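PDB 2HC9: leucine aminopeptidase 1, which releases N-terminal amino acids, preferably leucine, from peptides as a two-zinc M17 aminopeptidase and probably acts as a digestive enzyme. Local coordinates for residues N8-V13 with G36-V41. The protein carries 1 engineered substitution. Sequence-based numbering, arbitrary orientation. Where two conformers were deposited one is given.
Sequences NGIQAV and GKFKEV. With GOL (glycerol), chain T.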
loop_
_atom_site.group_PDB
_atom_site.type_symbol
_atom_site.label_atom_id
_atom_site.label_comp_id
_atom_site.label_asym_id
_atom_site.label_seq_id
_atom_site.Cartn_x
_atom_site.Cartn_y
_atom_site.Cartn_z
ATOM N N ASN A 8 -24.604 -25.450 43.771
ATOM C CA ASN A 8 -24.257 -24.779 45.004
ATOM C C ASN A 8 -23.615 -25.815 45.922
ATOM O O ASN A 8 -24.328 -26.536 46.612
ATOM C CB ASN A 8 -25.571 -24.267 45.599
ATOM C CG ASN A 8 -25.388 -23.491 46.880
ATOM O OD1 ASN A 8 -24.274 -23.082 47.249
ATOM N ND2 ASN A 8 -26.510 -23.264 47.574
ATOM N N GLY A 9 -22.285 -25.928 45.892
ATOM C CA GLY A 9 -21.551 -26.893 46.729
ATOM C C GLY A 9 -21.029 -28.093 45.959
ATOM O O GLY A 9 -21.630 -28.510 44.952
ATOM N N ILE A 10 -19.910 -28.643 46.432
ATOM C CA ILE A 10 -19.303 -29.838 45.829
ATOM C C ILE A 10 -20.249 -31.034 45.970
ATOM O O ILE A 10 -20.726 -31.342 47.072
ATOM C CB ILE A 10 -17.948 -30.180 46.469
ATOM C CG1 ILE A 10 -16.929 -29.058 46.255
ATOM C CG2 ILE A 10 -17.401 -31.535 45.948
ATOM C CD1 ILE A 10 -15.701 -29.202 47.132
ATOM N N GLN A 11 -20.553 -31.680 44.847
ATOM C CA GLN A 11 -21.372 -32.879 44.856
ATOM C C GLN A 11 -20.742 -33.900 43.940
ATOM O O GLN A 11 -19.819 -33.565 43.202
ATOM C CB GLN A 11 -22.785 -32.506 44.409
ATOM C CG GLN A 11 -23.391 -31.504 45.372
ATOM C CD GLN A 11 -24.581 -30.821 44.813
ATOM O OE1 GLN A 11 -25.477 -31.486 44.315
ATOM N NE2 GLN A 11 -24.612 -29.473 44.887
ATOM N N ALA A 12 -21.215 -35.145 43.993
ATOM C CA ALA A 12 -20.666 -36.198 43.125
ATOM C C ALA A 12 -21.062 -35.917 41.678
ATOM O O ALA A 12 -22.073 -35.253 41.418
ATOM C CB ALA A 12 -21.175 -37.588 43.549
ATOM N N VAL A 13 -20.268 -36.425 40.742
ATOM C CA VAL A 13 -20.652 -36.370 39.337
ATOM C C VAL A 13 -21.011 -37.771 38.857
ATOM O O VAL A 13 -20.903 -38.733 39.611
ATOM C CB VAL A 13 -19.573 -35.673 38.453
ATOM C CG1 VAL A 13 -19.285 -34.273 39.019
ATOM C CG2 VAL A 13 -18.290 -36.489 38.424
ATOM N N GLY A 36 -13.112 -33.610 53.822
ATOM C CA GLY A 36 -14.529 -33.562 53.479
ATOM C C GLY A 36 -14.769 -33.868 52.016
ATOM O O GLY A 36 -14.071 -34.711 51.429
ATOM N N LYS A 37 -15.732 -33.162 51.424
ATOM C CA LYS A 37 -16.140 -33.397 50.036
ATOM C C LYS A 37 -15.030 -33.040 49.047
ATOM O O LYS A 37 -14.884 -33.686 48.010
ATOM C CB LYS A 37 -17.395 -32.593 49.706
ATOM C CG LYS A 37 -18.507 -32.732 50.735
ATOM C CD LYS A 37 -19.793 -33.209 50.095
ATOM C CE LYS A 37 -19.817 -34.723 49.926
ATOM N NZ LYS A 37 -21.031 -35.185 49.200
ATOM N N PHE A 38 -14.262 -32.003 49.373
ATOM C CA PHE A 38 -13.149 -31.594 48.510
ATOM C C PHE A 38 -12.102 -32.706 48.431
ATOM O O PHE A 38 -11.678 -33.094 47.343
ATOM C CB PHE A 38 -12.533 -30.277 49.001
ATOM C CG PHE A 38 -11.304 -29.869 48.238
ATOM C CD1 PHE A 38 -11.346 -29.785 46.840
ATOM C CD2 PHE A 38 -10.112 -29.603 48.898
ATOM C CE1 PHE A 38 -10.207 -29.417 46.114
ATOM C CE2 PHE A 38 -8.961 -29.238 48.188
ATOM C CZ PHE A 38 -9.015 -29.142 46.781
ATOM N N LYS A 39 -11.713 -33.243 49.588
ATOM C CA LYS A 39 -10.784 -34.372 49.630
ATOM C C LYS A 39 -11.314 -35.555 48.834
ATOM O O LYS A 39 -10.580 -36.183 48.082
ATOM C CB LYS A 39 -10.530 -34.808 51.081
ATOM C CG LYS A 39 -9.732 -36.087 51.243
ATOM C CD LYS A 39 -9.387 -36.263 52.728
ATOM C CE LYS A 39 -8.743 -37.604 53.020
ATOM N NZ LYS A 39 -8.363 -37.683 54.469
ATOM N N GLU A 40 -12.597 -35.848 48.998
ATOM C CA GLU A 40 -13.229 -36.938 48.262
ATOM C C GLU A 40 -13.011 -36.787 46.755
ATOM O O GLU A 40 -12.684 -37.749 46.071
ATOM C CB GLU A 40 -14.713 -36.963 48.593
ATOM C CG GLU A 40 -15.498 -38.147 48.067
ATOM C CD GLU A 40 -16.987 -38.032 48.411
ATOM O OE1 GLU A 40 -17.317 -37.713 49.582
ATOM O OE2 GLU A 40 -17.827 -38.243 47.506
ATOM N N VAL A 41 -13.173 -35.566 46.254
ATOM C CA VAL A 41 -13.061 -35.280 44.822
ATOM C C VAL A 41 -11.593 -35.214 44.347
ATOM O O VAL A 41 -11.251 -35.674 43.255
ATOM C CB VAL A 41 -13.906 -34.000 44.484
ATOM C CG1 VAL A 41 -13.434 -33.314 43.226
ATOM C CG2 VAL A 41 -15.383 -34.381 44.362
HETATM C C1 GOL T . -24.628 -34.937 45.464
HETATM O O1 GOL T . -25.532 -33.859 45.521
HETATM C C2 GOL T . -23.679 -34.919 46.650
HETATM O O2 GOL T . -24.313 -34.437 47.812
HETATM C C3 GOL T . -23.139 -36.310 46.883
HETATM O O3 GOL T . -21.799 -36.324 46.475
HETATM O O HOH W 1 -22.458 -32.786 48.494
#
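Ile-10, in the irregular chain that follows strand 3-8, lies beside the short helix 36-42, its CA 6.4 Å from that of Lys-37. The isoleucine points its side chain at the helix and its two branches part, CG2 to Lys-37 and Val-41 and CD1 to Phe-38. CG2, anti to the backbone N, meets Val-41 CG2 at 3.8 Å and also lies against Lys-37 CB. The other branch, extended through chi2 of 167°, brings CD1 to 3.8 Å from Phe-38 CB, obliquely to the ring. Phe-38 itself leads away into the domain, where Phe-114 and Trp-52 meet it edge-to-face. The contact thus lies between a loop and a helix over one face of the six-stranded mixed sheet of the macro-like N-terminal domain, remote from the zinc site; Ile-10 and Val-41 both rest on Val-112 of strand 108-114. Toward solvent the link turns polar and indirect. In one of its two conformers Lys-37 passes its CD 3.7 Å from Ile-10 O, and one water donates to that carbonyl oxygen while accepting from Lys-37 NZ at 2.9 Å. The same water also bonds O2 of a glycerol, probably from the crystallisation liquor, whose O1 donates to Gln-11 OE1 (2.7 Å) and whose O3 takes weak bonds from Ala-12 N and, in that conformer, Lys-37 NZ. The CB of Gln-11 points away from the helix, and its NE2 reaches back to Gly-9 O at 3.1 Å, from above the carbonyl plane. With an alanine here, Gly-9 O would probably lose its amide donor and glycerol O1 its acceptor.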